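Local coordinates for squalene synthase HpnC (Alicyclobacillus acidocaldarius subsp. acidocaldarius, PDB 4HD1), which probably acts as a prenyl-diphosphate-using transferase of the squalene/phytoene synthase family, with an all-helical fold, at residues A[92-95]-A[96-100]; A[203-207]-A[208-212]. All blocks are in the same frame, centred on the assembly; numbering follows the deposited sequence.

Contact 1 (A[92-95]-A[96-100]); sequences LQFT and IATCN
Thr98 binds Phe94 O twice, once through its backbone N (2.8 Å) and once through its hydroxyl. The distance from Thr98 OG1 to Phe94 O is 2.7 Å. The hydroxyl lies well above the carbonyl plane, 49° out of it. With chi1 at -49°, OG1 sits beside the backbone N of Thr98 and can turn back to the carbonyl one helical turn earlier. The same oxygen lies over the centre of the Phe94 ring, with CZ of Phe94 3.3 Å from OG1 of Thr98. The Phe94 ring reaches this place because its CG is anti to the backbone N (chi1 -178°). This puts CG beside the carbonyl carbon, on the side where the next turn brings Thr98.

Helical backbone bonds run alongside. Ile96 N donates to Leu92 O, Ala97 N to Gln93 O at 3.3 Å, and Cys99 N to Thr95 O at 3.0 Å. Asn100, with positive phi, then leaves the helix in a Schellman motif.

On another side of the helix the contact is apolar. CD1 of Ile96 packs against CG of Leu92 at 3.9 Å, and Ile96 CG1 comes to 3.0 Å from Leu92 O.

The contact is the last two turns of helix 87-99. Leu92 and Ile96 pack on helix 65-81 through Leu76 and Phe80, and Leu92 also meets Phe50 of helix 41-56. Thr95 OG1 is hydrogen-bonded to His43 and Ser46 of helix 41-56, while the Phe94 ring rests on Phe15 of helix 12-25.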
loop_
_atom_site.group_PDB
_atom_site.type_symbol
_atom_site.label_atom_id
_atom_site.label_comp_id
_atom_site.label_asym_id
_atom_site.label_seq_id
_atom_site.Cartn_x
_atom_site.Cartn_y
_atom_site.Cartn_z
ATOM N N LEU A 92 -16.430 -4.089 -8.071
ATOM C CA LEU A 92 -15.482 -4.993 -7.415
ATOM C C LEU A 92 -15.891 -6.467 -7.545
ATOM O O LEU A 92 -15.049 -7.324 -7.817
ATOM C CB LEU A 92 -15.267 -4.624 -5.942
ATOM C CG LEU A 92 -14.028 -5.247 -5.282
ATOM C CD1 LEU A 92 -12.749 -4.675 -5.880
ATOM C CD2 LEU A 92 -14.048 -5.050 -3.772
ATOM N N GLN A 93 -17.180 -6.735 -7.352
ATOM C CA GLN A 93 -17.784 -8.062 -7.523
ATOM C C GLN A 93 -17.469 -8.707 -8.879
ATOM O O GLN A 93 -17.140 -9.894 -8.953
ATOM C CB GLN A 93 -19.294 -7.928 -7.373
ATOM C CG GLN A 93 -20.057 -9.207 -7.138
ATOM C CD GLN A 93 -21.478 -8.912 -6.694
ATOM O OE1 GLN A 93 -21.804 -9.038 -5.519
ATOM N NE2 GLN A 93 -22.320 -8.483 -7.628
ATOM N N PHE A 94 -17.588 -7.921 -9.945
ATOM C CA PHE A 94 -17.221 -8.380 -11.273
ATOM C C PHE A 94 -15.719 -8.648 -11.347
ATOM O O PHE A 94 -15.300 -9.715 -11.807
ATOM C CB PHE A 94 -17.638 -7.368 -12.336
ATOM C CG PHE A 94 -17.321 -7.804 -13.734
ATOM C CD1 PHE A 94 -18.040 -8.846 -14.334
ATOM C CD2 PHE A 94 -16.302 -7.190 -14.455
ATOM C CE1 PHE A 94 -17.750 -9.262 -15.630
ATOM C CE2 PHE A 94 -16.011 -7.600 -15.753
ATOM C CZ PHE A 94 -16.732 -8.638 -16.339
ATOM N N THR A 95 -14.927 -7.683 -10.879
ATOM C CA THR A 95 -13.471 -7.815 -10.808
ATOM C C THR A 95 -13.025 -9.057 -10.017
ATOM O O THR A 95 -12.220 -9.840 -10.520
ATOM C CB THR A 95 -12.819 -6.533 -10.249
ATOM O OG1 THR A 95 -12.987 -5.465 -11.195
ATOM C CG2 THR A 95 -11.338 -6.745 -9.987
ATOM N N ILE A 96 -13.553 -9.238 -8.803
ATOM C CA ILE A 96 -13.263 -10.431 -8.001
ATOM C C ILE A 96 -13.397 -11.678 -8.872
ATOM O O ILE A 96 -12.477 -12.491 -8.949
ATOM C CB ILE A 96 -14.226 -10.619 -6.793
ATOM C CG1 ILE A 96 -14.282 -9.395 -5.855
ATOM C CG2 ILE A 96 -13.912 -11.912 -6.042
ATOM C CD1 ILE A 96 -12.965 -8.952 -5.285
ATOM N N ALA A 97 -14.550 -11.815 -9.524
ATOM C CA ALA A 97 -14.881 -13.022 -10.275
ATOM C C ALA A 97 -14.033 -13.186 -11.538
ATOM O O ALA A 97 -13.499 -14.261 -11.785
ATOM C CB ALA A 97 -16.368 -13.052 -10.608
ATOM N N THR A 98 -13.903 -12.110 -12.312
ATOM C CA THR A 98 -13.173 -12.118 -13.577
ATOM C C THR A 98 -11.688 -12.432 -13.388
ATOM O O THR A 98 -11.105 -13.156 -14.184
ATOM C CB THR A 98 -13.332 -10.769 -14.311
ATOM O OG1 THR A 98 -14.717 -10.422 -14.354
ATOM C CG2 THR A 98 -12.804 -10.845 -15.737
ATOM N N CYS A 99 -11.085 -11.888 -12.333
ATOM C CA CYS A 99 -9.653 -12.066 -12.089
ATOM C C CYS A 99 -9.364 -13.166 -11.075
ATOM O O CYS A 99 -8.208 -13.418 -10.744
ATOM C CB CYS A 99 -9.021 -10.754 -11.627
ATOM S SG CYS A 99 -9.233 -9.399 -12.798
ATOM N N ASN A 100 -10.422 -13.820 -10.599
ATOM C CA ASN A 100 -10.323 -14.838 -9.551
ATOM C C ASN A 100 -9.481 -14.388 -8.346
ATOM O O ASN A 100 -8.542 -15.070 -7.945
ATOM C CB ASN A 100 -9.812 -16.170 -10.122
ATOM C CG ASN A 100 -10.079 -17.344 -9.194
ATOM O OD1 ASN A 100 -11.165 -17.472 -8.624
ATOM N ND2 ASN A 100 -9.084 -18.208 -9.035
#

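Contact 2 (A[203-207]-A[208-212]); sequences RRATD and GVRRC
Thr206 caps the start of helix 207-227, and its OG1 accepts from Val209 N at 3.3 Å. This is an N-cap bond, and it is nearly straight at the hydrogen. Thr206 places OG1 between its backbone N and carbonyl carbon (chi1 66°), which turns the oxygen to the first turn of the helix. The first helical bonds follow, from Arg210 N to Thr206 O and from Arg211 N to Asp207 O.

The close packing is around Val209, which is buried. Its CG2 lies 3.3 Å from Arg204 O and also touches Thr206 OG1, and its CG1 meets Ala205 CA. Asp199 of helix 197-201 touches both Thr206 and Val209. Ala205 is the centre of an inverse gamma turn that leads into the cap.

The outer side is looser and charged. Asp207 and Arg211 are exposed, and the Asp207 carboxylate and Arg211 guanidinium planes are 77° apart. Asp207 OD2 is 4.2 Å from Arg211 NH1, beyond salt-bridge range. Arg211 instead brings NH1 to Asp207 CB at 3.4 Å.

Arg210 runs back along the loop with its chain extended from CG to NE. Its side chain touches Asn262, and its NH1 makes a weak hydrogen bond to Gly260 O, both near the modelled C-terminal end. Arg210 NE donates to Ala205 O at 3.1 Å, with that oxygen in the guanidinium plane but the nitrogen 38° out of the carbonyl plane.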
loop_
_atom_site.group_PDB
_atom_site.type_symbol
_atom_site.label_atom_id
_atom_site.label_comp_id
_atom_site.label_asym_id
_atom_site.label_seq_id
_atom_site.Cartn_x
_atom_site.Cartn_y
_atom_site.Cartn_z
ATOM N N ARG A 203 12.705 16.475 17.160
ATOM C CA ARG A 203 13.219 16.691 15.796
ATOM C C ARG A 203 14.742 16.874 15.723
ATOM O O ARG A 203 15.250 17.682 14.915
ATOM C CB ARG A 203 12.476 17.857 15.118
ATOM C CG ARG A 203 10.958 17.656 15.066
ATOM C CD ARG A 203 10.202 18.873 14.544
ATOM N NE ARG A 203 10.246 18.975 13.087
ATOM C CZ ARG A 203 10.979 19.858 12.416
ATOM N NH1 ARG A 203 11.736 20.734 13.065
ATOM N NH2 ARG A 203 10.950 19.873 11.093
ATOM N N ARG A 204 15.455 16.119 16.585
ATOM C CA ARG A 204 16.909 16.185 16.665
ATOM C C ARG A 204 17.531 15.080 15.835
ATOM O O ARG A 204 17.319 13.896 16.109
ATOM C CB ARG A 204 17.379 16.037 18.109
ATOM C CG ARG A 204 17.231 17.274 18.972
ATOM C CD ARG A 204 17.913 17.048 20.312
ATOM N NE ARG A 204 17.333 15.912 21.030
ATOM C CZ ARG A 204 16.560 16.016 22.107
ATOM N NH1 ARG A 204 16.275 17.209 22.616
ATOM N NH2 ARG A 204 16.076 14.923 22.684
ATOM N N ALA A 205 18.305 15.467 14.827
ATOM C CA ALA A 205 19.004 14.505 13.990
ATOM C C ALA A 205 20.380 14.206 14.566
ATOM O O ALA A 205 21.404 14.584 13.991
ATOM C CB ALA A 205 19.111 15.014 12.563
ATOM N N THR A 206 20.397 13.524 15.711
ATOM C CA THR A 206 21.647 13.123 16.353
ATOM C C THR A 206 22.323 12.052 15.501
ATOM O O THR A 206 21.730 11.555 14.542
ATOM C CB THR A 206 21.423 12.592 17.788
ATOM O OG1 THR A 206 20.673 11.373 17.741
ATOM C CG2 THR A 206 20.680 13.616 18.644
ATOM N N ASP A 207 23.561 11.712 15.846
ATOM C CA ASP A 207 24.292 10.645 15.163
ATOM C C ASP A 207 23.579 9.298 15.268
ATOM O O ASP A 207 23.601 8.510 14.324
ATOM C CB ASP A 207 25.727 10.536 15.693
ATOM C CG ASP A 207 26.700 11.430 14.937
ATOM O OD1 ASP A 207 26.422 11.780 13.770
ATOM O OD2 ASP A 207 27.756 11.775 15.506
ATOM N N GLY A 208 22.948 9.048 16.413
ATOM C CA GLY A 208 22.154 7.840 16.623
ATOM C C GLY A 208 20.956 7.789 15.694
ATOM O O GLY A 208 20.693 6.761 15.061
ATOM N N VAL A 209 20.238 8.909 15.616
ATOM C CA VAL A 209 19.099 9.065 14.713
ATOM C C VAL A 209 19.506 8.784 13.265
ATOM O O VAL A 209 18.868 7.981 12.588
ATOM C CB VAL A 209 18.460 10.470 14.838
ATOM C CG1 VAL A 209 17.498 10.751 13.690
ATOM C CG2 VAL A 209 17.740 10.609 16.170
ATOM N N ARG A 210 20.580 9.433 12.815
ATOM C CA ARG A 210 21.071 9.298 11.441
ATOM C C ARG A 210 21.499 7.869 11.101
ATOM O O ARG A 210 21.246 7.392 9.992
ATOM C CB ARG A 210 22.210 10.286 11.177
ATOM C CG ARG A 210 21.753 11.733 11.069
ATOM C CD ARG A 210 22.929 12.693 11.118
ATOM N NE ARG A 210 22.496 14.091 11.085
ATOM C CZ ARG A 210 22.441 14.845 9.988
ATOM N NH1 ARG A 210 22.798 14.352 8.807
ATOM N NH2 ARG A 210 22.031 16.105 10.070
ATOM N N ARG A 211 22.133 7.194 12.060
ATOM C CA ARG A 211 22.531 5.795 11.898
ATOM C C ARG A 211 21.336 4.847 11.875
ATOM O O ARG A 211 21.362 3.831 11.183
ATOM C CB ARG A 211 23.511 5.373 12.992
ATOM C CG ARG A 211 24.940 5.821 12.744
ATOM C CD ARG A 211 25.893 5.275 13.793
ATOM N NE ARG A 211 27.272 5.670 13.514
ATOM C CZ ARG A 211 27.843 6.792 13.947
ATOM N NH1 ARG A 211 27.164 7.654 14.699
ATOM N NH2 ARG A 211 29.103 7.055 13.629
ATOM N N CYS A 212 20.295 5.181 12.632
ATOM C CA CYS A 212 19.068 4.389 12.637
ATOM C C CYS A 212 18.306 4.489 11.313
ATOM O O CYS A 212 17.845 3.476 10.781
ATOM C CB CYS A 212 18.160 4.800 13.789
ATOM S SG CYS A 212 16.584 3.924 13.772
#

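Both contacts are local and mark opposite ends of helices: contact 1 closes helix 87-99, and contact 2 opens helix 207-227. They share no helix and do not touch. Their centres are about 47 Å apart, on opposite sides of the chain's centre. Contact 1 is partly buried, and its apolar side chains pack against other helices. Contact 2 is a surface contact with one buried side chain, and charged residues line much of the rest. A threonine hydroxyl matters in each, but in different roles. Thr98 donates to a carbonyl oxygen near the C-terminal end of a helix, whereas Thr206 accepts a backbone N-H at the N-terminal end of one.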